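PDB 5HMQ: 3-dehydroshikimate dehydratase from Pseudomonas putida, which catalyses the metal-dependent dehydration of 3-dehydroshikimate to protocatechuate, a common intermediate of quinate and shikimate degradation. Local coordinates for residues L513-G518 against F594-F599; L546-N551 against Y572-Y577. All blocks are in the same frame, centred on the assembly; numbering follows the deposited sequence.

Both contacts belong to the C-terminal, dioxygenase-like domain, whose magnesium site of His445, His523 and Glu601 is separate from the catalytic metal site of the N-terminal TIM barrel. They show how one domain sets its loops by different chemistry. Interaction 1 is a polar surface contact that faces the second subunit; interaction 2 is largely buried and stays within one chain, and its residues fall between 513-518 and 594-599 in sequence. Their centres are 23 Å apart, their nearest atoms about 7 Å. Each approaches the magnesium site: the side chain of Arg597 lies about 10 Å from that of His523, and that of Leu576 about 7 Å from that of Glu601.

Interaction 1 of 2, residues L513-G518 against F594-F599; sequences LSSYRG and FEERFF
Arg517 lies across Arg597 at about a right angle, and this crossing of two arginines joins the loop ahead of strand 520-528 to the turn ahead of strand 599-606. The tight part is made by the aliphatic half of Arg517. Its CD sits over the centre of one face of the Arg597 guanidinium, 3.7 Å from Arg597 CZ, while its CG meets the backbone Glu596 O at 3.3 Å. Bends at the second and third torsions (chi2 -58°) turn the chain alongside 594-599 before its guanidinium end leans toward them, and CB of Glu596 covers one face of that group. The two guanidinium planes are turned 68° from each other, so they do not stack; the closest nitrogens, Arg517 NH1 and Arg597 NH2, are 3.5 Å apart.

The solvent side is much looser. Ser515 OG stands 4.3 Å from Glu596 OE1, too far for a bond, and the exposed carboxylate of Glu596 keeps its OE2 6.4 Å from Arg517 NH2. Glu595 directs its acid elsewhere, in a salt bridge to Arg312.

No hydrogen bond crosses between the segments, and the countercharge appears to come from outside. Glu206 of the second subunit forms a salt bridge with Arg597 NH2 and a long, weak ion pair with Arg517 NH1. Two arginines thus converge on one acid of the partner chain in the homodimer. The contact also buries Arg597 NE, for which the model holds no partner. The chemistry is consistent with a pairing that the dimer stabilises: the Glu206 carboxylate would offset part of the positive charge that the packing brings together.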
loop_
_atom_site.group_PDB
_atom_site.type_symbol
_atom_site.label_atom_id
_atom_site.label_comp_id
_atom_site.label_asym_id
_atom_site.label_seq_id
_atom_site.Cartn_x
_atom_site.Cartn_y
_atom_site.Cartn_z
ATOM N N LEU C 513 -8.521 12.272 -13.410
ATOM C CA LEU C 513 -9.931 11.910 -13.305
ATOM C C LEU C 513 -10.620 12.889 -12.353
ATOM O O LEU C 513 -10.017 13.840 -11.861
ATOM C CB LEU C 513 -10.097 10.481 -12.778
ATOM C CG LEU C 513 -9.876 9.173 -13.527
ATOM C CD1 LEU C 513 -8.418 8.925 -13.761
ATOM C CD2 LEU C 513 -10.466 8.043 -12.691
ATOM N N SER C 514 -11.898 12.658 -12.069
ATOM C CA SER C 514 -12.629 13.543 -11.162
ATOM C C SER C 514 -13.721 12.678 -10.592
ATOM O O SER C 514 -14.496 13.064 -9.725
ATOM C CB SER C 514 -13.130 14.817 -11.875
ATOM O OG SER C 514 -14.448 14.713 -12.359
ATOM N N SER C 515 -13.798 11.511 -11.157
ATOM C CA SER C 515 -14.641 10.377 -10.769
ATOM C C SER C 515 -13.778 9.266 -10.154
ATOM O O SER C 515 -13.499 8.266 -10.817
ATOM C CB SER C 515 -15.310 9.903 -12.030
ATOM O OG SER C 515 -15.624 8.582 -11.903
ATOM N N TYR C 516 -13.419 9.391 -8.872
ATOM C CA TYR C 516 -12.727 8.302 -8.197
ATOM C C TYR C 516 -13.448 7.943 -6.910
ATOM O O TYR C 516 -13.524 8.760 -5.980
ATOM C CB TYR C 516 -11.264 8.650 -7.931
ATOM C CG TYR C 516 -10.599 7.614 -7.052
ATOM C CD1 TYR C 516 -10.151 6.415 -7.599
ATOM C CD2 TYR C 516 -10.399 7.824 -5.701
ATOM C CE1 TYR C 516 -9.548 5.459 -6.829
ATOM C CE2 TYR C 516 -9.790 6.874 -4.908
ATOM C CZ TYR C 516 -9.361 5.686 -5.477
ATOM O OH TYR C 516 -8.752 4.755 -4.657
ATOM N N ARG C 517 -13.946 6.716 -6.864
ATOM C CA ARG C 517 -14.463 6.109 -5.655
ATOM C C ARG C 517 -13.562 4.945 -5.275
ATOM O O ARG C 517 -13.107 4.197 -6.142
ATOM C CB ARG C 517 -15.917 5.640 -5.834
ATOM C CG ARG C 517 -16.790 6.723 -6.475
ATOM C CD ARG C 517 -16.790 8.010 -5.651
ATOM N NE ARG C 517 -16.898 9.198 -6.497
ATOM C CZ ARG C 517 -18.040 9.813 -6.791
ATOM N NH1 ARG C 517 -19.187 9.363 -6.302
ATOM N NH2 ARG C 517 -18.035 10.885 -7.574
ATOM N N GLY C 518 -13.270 4.829 -3.978
ATOM C CA GLY C 518 -12.333 3.854 -3.447
ATOM C C GLY C 518 -12.752 2.412 -3.616
ATOM O O GLY C 518 -13.226 1.991 -4.676
ATOM N N PHE C 594 -24.425 2.063 -9.713
ATOM C CA PHE C 594 -25.231 2.953 -8.887
ATOM C C PHE C 594 -24.340 4.075 -8.369
ATOM O O PHE C 594 -23.531 3.864 -7.459
ATOM C CB PHE C 594 -25.881 2.192 -7.733
ATOM C CG PHE C 594 -26.574 3.083 -6.737
ATOM C CD1 PHE C 594 -27.844 3.576 -6.993
ATOM C CD2 PHE C 594 -25.958 3.424 -5.543
ATOM C CE1 PHE C 594 -28.482 4.395 -6.079
ATOM C CE2 PHE C 594 -26.591 4.240 -4.626
ATOM C CZ PHE C 594 -27.854 4.727 -4.894
ATOM N N GLU C 595 -24.500 5.265 -8.946
ATOM C CA GLU C 595 -23.752 6.459 -8.559
ATOM C C GLU C 595 -22.254 6.178 -8.454
ATOM O O GLU C 595 -21.604 6.472 -7.448
ATOM C CB GLU C 595 -24.306 7.041 -7.258
ATOM C CG GLU C 595 -25.759 7.468 -7.385
ATOM C CD GLU C 595 -26.258 8.239 -6.186
ATOM O OE1 GLU C 595 -25.430 8.629 -5.335
ATOM O OE2 GLU C 595 -27.484 8.453 -6.093
ATOM N N GLU C 596 -21.715 5.580 -9.520
ATOM C CA GLU C 596 -20.277 5.400 -9.723
ATOM C C GLU C 596 -19.640 4.485 -8.678
ATOM O O GLU C 596 -18.451 4.613 -8.375
ATOM C CB GLU C 596 -19.553 6.751 -9.764
ATOM C CG GLU C 596 -20.185 7.778 -10.699
ATOM C CD GLU C 596 -19.920 7.500 -12.174
ATOM O OE1 GLU C 596 -19.347 6.441 -12.496
ATOM O OE2 GLU C 596 -20.285 8.349 -13.010
ATOM N N ARG C 597 -20.408 3.546 -8.128
ATOM C CA ARG C 597 -19.850 2.548 -7.222
ATOM C C ARG C 597 -20.185 1.145 -7.705
ATOM O O ARG C 597 -19.717 0.710 -8.763
ATOM C CB ARG C 597 -20.374 2.741 -5.798
ATOM C CG ARG C 597 -20.710 4.167 -5.449
ATOM C CD ARG C 597 -19.825 4.696 -4.346
ATOM N NE ARG C 597 -20.080 6.113 -4.110
ATOM C CZ ARG C 597 -19.396 6.867 -3.257
ATOM N NH1 ARG C 597 -18.408 6.339 -2.549
ATOM N NH2 ARG C 597 -19.701 8.149 -3.112
ATOM N N PHE C 598 -21.001 0.437 -6.932
ATOM C CA PHE C 598 -21.388 -0.921 -7.274
ATOM C C PHE C 598 -22.494 -0.928 -8.320
ATOM O O PHE C 598 -23.303 0.001 -8.413
ATOM C CB PHE C 598 -21.855 -1.666 -6.022
ATOM C CG PHE C 598 -22.826 -0.884 -5.177
ATOM C CD1 PHE C 598 -24.184 -0.901 -5.453
ATOM C CD2 PHE C 598 -22.376 -0.131 -4.104
ATOM C CE1 PHE C 598 -25.075 -0.181 -4.676
ATOM C CE2 PHE C 598 -23.260 0.591 -3.324
ATOM C CZ PHE C 598 -24.611 0.566 -3.610
ATOM N N PHE C 599 -22.518 -1.992 -9.114
ATOM C CA PHE C 599 -23.610 -2.268 -10.033
ATOM C C PHE C 599 -24.226 -3.611 -9.669
ATOM O O PHE C 599 -23.750 -4.315 -8.776
ATOM C CB PHE C 599 -23.134 -2.255 -11.497
ATOM C CG PHE C 599 -22.022 -3.227 -11.793
ATOM C CD1 PHE C 599 -20.698 -2.870 -11.593
ATOM C CD2 PHE C 599 -22.301 -4.482 -12.312
ATOM C CE1 PHE C 599 -19.672 -3.756 -11.876
ATOM C CE2 PHE C 599 -21.280 -5.371 -12.604
ATOM C CZ PHE C 599 -19.966 -5.008 -12.384
#

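Interaction 2 of 2, residues L546-N551 against Y572-Y577; sequences LEIPLN and YYNVLY
One face of the Asn574 side-chain amide is turned to the backbone of 546-548: Leu546 O, 3.6 Å from its CG, and Ile548 N, at the OD1 end, lie on that same face. Glu547 CA comes 3.7 Å from Asn574 OD1. This is a loop contact of the second vicinal-oxygen-chelate (VOC) module, a glyoxalase-type fold: residues 546-548 run up to helix 550-559, and Asn574 stands between helix 564-572 and strand 576-579, an outermost strand of the module's sheet.

The single hydrogen bond runs from Ile548 N to Asn574 OD1, at 3.0 Å. It is nearly straight at the hydrogen (177°), yet the donor sits well above the carbonyl plane. Asn574 itself has left-handed backbone angles, just past the end of helix 564-572, where Tyr573 has already left helical geometry. A side-chain carbonyl thus holds the backbone N-H of Ile548, two residues after Leu546 pairs its backbone with Tyr590.

Beside this polar link lies a buried apolar one. Leu576 pairs its backbone with His588 and packs its side chain on Val619 of helix 617-625. With CG1 of Ile548 beside the backbone N and the chain bent again at chi2 (-56°), its terminal CD1 reaches Leu576 CD2 at 3.8 Å, and Ile548 CG2 touches the same methyl at 3.9 Å.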
loop_
_atom_site.group_PDB
_atom_site.type_symbol
_atom_site.label_atom_id
_atom_site.label_comp_id
_atom_site.label_asym_id
_atom_site.label_seq_id
_atom_site.Cartn_x
_atom_site.Cartn_y
_atom_site.Cartn_z
ATOM N N LEU C 546 -27.379 -2.506 -19.402
ATOM C CA LEU C 546 -26.444 -2.092 -20.439
ATOM C C LEU C 546 -26.939 -2.460 -21.832
ATOM O O LEU C 546 -27.627 -3.466 -22.029
ATOM C CB LEU C 546 -25.081 -2.733 -20.212
ATOM C CG LEU C 546 -24.446 -2.517 -18.842
ATOM C CD1 LEU C 546 -23.127 -3.258 -18.758
ATOM C CD2 LEU C 546 -24.245 -1.031 -18.596
ATOM N N GLU C 547 -26.562 -1.634 -22.805
ATOM C CA GLU C 547 -26.778 -1.927 -24.216
ATOM C C GLU C 547 -25.559 -2.644 -24.775
ATOM O O GLU C 547 -24.435 -2.142 -24.674
ATOM C CB GLU C 547 -27.029 -0.645 -25.014
ATOM C CG GLU C 547 -27.115 -0.868 -26.522
ATOM C CD GLU C 547 -27.475 0.393 -27.283
ATOM O OE1 GLU C 547 -28.232 1.223 -26.738
ATOM O OE2 GLU C 547 -26.980 0.563 -28.417
ATOM N N ILE C 548 -25.785 -3.806 -25.366
ATOM C CA ILE C 548 -24.715 -4.656 -25.879
ATOM C C ILE C 548 -24.639 -4.461 -27.389
ATOM O O ILE C 548 -25.675 -4.553 -28.063
ATOM C CB ILE C 548 -24.954 -6.135 -25.527
ATOM C CG1 ILE C 548 -25.147 -6.295 -24.018
ATOM C CG2 ILE C 548 -23.793 -6.988 -26.004
ATOM C CD1 ILE C 548 -24.005 -5.742 -23.193
ATOM N N PRO C 549 -23.462 -4.189 -27.951
ATOM C CA PRO C 549 -23.381 -3.886 -29.382
ATOM C C PRO C 549 -23.708 -5.100 -30.238
ATOM O O PRO C 549 -23.630 -6.251 -29.802
ATOM C CB PRO C 549 -21.923 -3.447 -29.577
ATOM C CG PRO C 549 -21.431 -3.103 -28.204
ATOM C CD PRO C 549 -22.168 -4.010 -27.273
ATOM N N LEU C 550 -24.087 -4.815 -31.487
ATOM C CA LEU C 550 -24.510 -5.870 -32.402
ATOM C C LEU C 550 -23.373 -6.840 -32.697
ATOM O O LEU C 550 -23.594 -8.053 -32.801
ATOM C CB LEU C 550 -25.040 -5.245 -33.695
ATOM C CG LEU C 550 -26.153 -5.936 -34.493
ATOM C CD1 LEU C 550 -26.633 -5.023 -35.610
ATOM C CD2 LEU C 550 -25.711 -7.276 -35.061
ATOM N N ASN C 551 -22.146 -6.325 -32.826
ATOM C CA ASN C 551 -21.010 -7.175 -33.170
ATOM C C ASN C 551 -20.768 -8.275 -32.143
ATOM O O ASN C 551 -20.184 -9.309 -32.487
ATOM C CB ASN C 551 -19.748 -6.323 -33.346
ATOM C CG ASN C 551 -19.462 -5.431 -32.147
ATOM O OD1 ASN C 551 -19.618 -5.841 -30.996
ATOM N ND2 ASN C 551 -19.042 -4.200 -32.417
ATOM N N TYR C 572 -31.989 -8.652 -28.717
ATOM C CA TYR C 572 -33.019 -7.682 -28.362
ATOM C C TYR C 572 -33.077 -7.440 -26.860
ATOM O O TYR C 572 -33.385 -6.325 -26.428
ATOM C CB TYR C 572 -34.391 -8.134 -28.855
ATOM C CG TYR C 572 -35.409 -7.017 -28.802
ATOM C CD1 TYR C 572 -35.421 -6.016 -29.766
ATOM C CD2 TYR C 572 -36.316 -6.927 -27.753
ATOM C CE1 TYR C 572 -36.338 -4.984 -29.710
ATOM C CE2 TYR C 572 -37.234 -5.894 -27.688
ATOM C CZ TYR C 572 -37.240 -4.926 -28.669
ATOM O OH TYR C 572 -38.148 -3.894 -28.610
ATOM N N TYR C 573 -32.773 -8.455 -26.052
ATOM C CA TYR C 573 -32.828 -8.336 -24.602
ATOM C C TYR C 573 -31.475 -8.004 -23.987
ATOM O O TYR C 573 -31.350 -8.012 -22.758
ATOM C CB TYR C 573 -33.363 -9.633 -23.982
ATOM C CG TYR C 573 -34.842 -9.900 -24.187
ATOM C CD1 TYR C 573 -35.318 -10.414 -25.387
ATOM C CD2 TYR C 573 -35.757 -9.664 -23.169
ATOM C CE1 TYR C 573 -36.661 -10.668 -25.576
ATOM C CE2 TYR C 573 -37.106 -9.916 -23.348
ATOM C CZ TYR C 573 -37.551 -10.419 -24.557
ATOM O OH TYR C 573 -38.890 -10.673 -24.747
ATOM N N ASN C 574 -30.469 -7.709 -24.812
ATOM C CA ASN C 574 -29.138 -7.320 -24.342
ATOM C C ASN C 574 -28.595 -8.317 -23.321
ATOM O O ASN C 574 -27.965 -7.944 -22.328
ATOM C CB ASN C 574 -29.150 -5.902 -23.771
ATOM C CG ASN C 574 -29.423 -4.849 -24.830
ATOM O OD1 ASN C 574 -28.638 -4.669 -25.760
ATOM N ND2 ASN C 574 -30.540 -4.146 -24.690
ATOM N N VAL C 575 -28.839 -9.600 -23.567
ATOM C CA VAL C 575 -28.381 -10.660 -22.677
ATOM C C VAL C 575 -26.998 -11.117 -23.120
ATOM O O VAL C 575 -26.755 -11.327 -24.316
ATOM C CB VAL C 575 -29.375 -11.834 -22.663
ATOM C CG1 VAL C 575 -28.851 -12.967 -21.791
ATOM C CG2 VAL C 575 -30.733 -11.370 -22.167
ATOM N N LEU C 576 -26.097 -11.276 -22.156
ATOM C CA LEU C 576 -24.757 -11.794 -22.386
ATOM C C LEU C 576 -24.733 -13.294 -22.117
ATOM O O LEU C 576 -25.531 -13.814 -21.333
ATOM C CB LEU C 576 -23.748 -11.068 -21.495
ATOM C CG LEU C 576 -23.652 -9.565 -21.769
ATOM C CD1 LEU C 576 -23.029 -8.839 -20.598
ATOM C CD2 LEU C 576 -22.847 -9.307 -23.026
ATOM N N TYR C 577 -23.806 -13.989 -22.773
ATOM C CA TYR C 577 -23.861 -15.440 -22.857
ATOM C C TYR C 577 -22.487 -16.049 -22.624
ATOM O O TYR C 577 -21.458 -15.463 -22.968
ATOM C CB TYR C 577 -24.411 -15.885 -24.220
ATOM C CG TYR C 577 -24.435 -17.380 -24.433
ATOM C CD1 TYR C 577 -25.438 -18.164 -23.879
ATOM C CD2 TYR C 577 -23.462 -18.007 -25.200
ATOM C CE1 TYR C 577 -25.464 -19.533 -24.075
ATOM C CE2 TYR C 577 -23.480 -19.373 -25.404
ATOM C CZ TYR C 577 -24.483 -20.131 -24.839
ATOM O OH TYR C 577 -24.503 -21.493 -25.040
#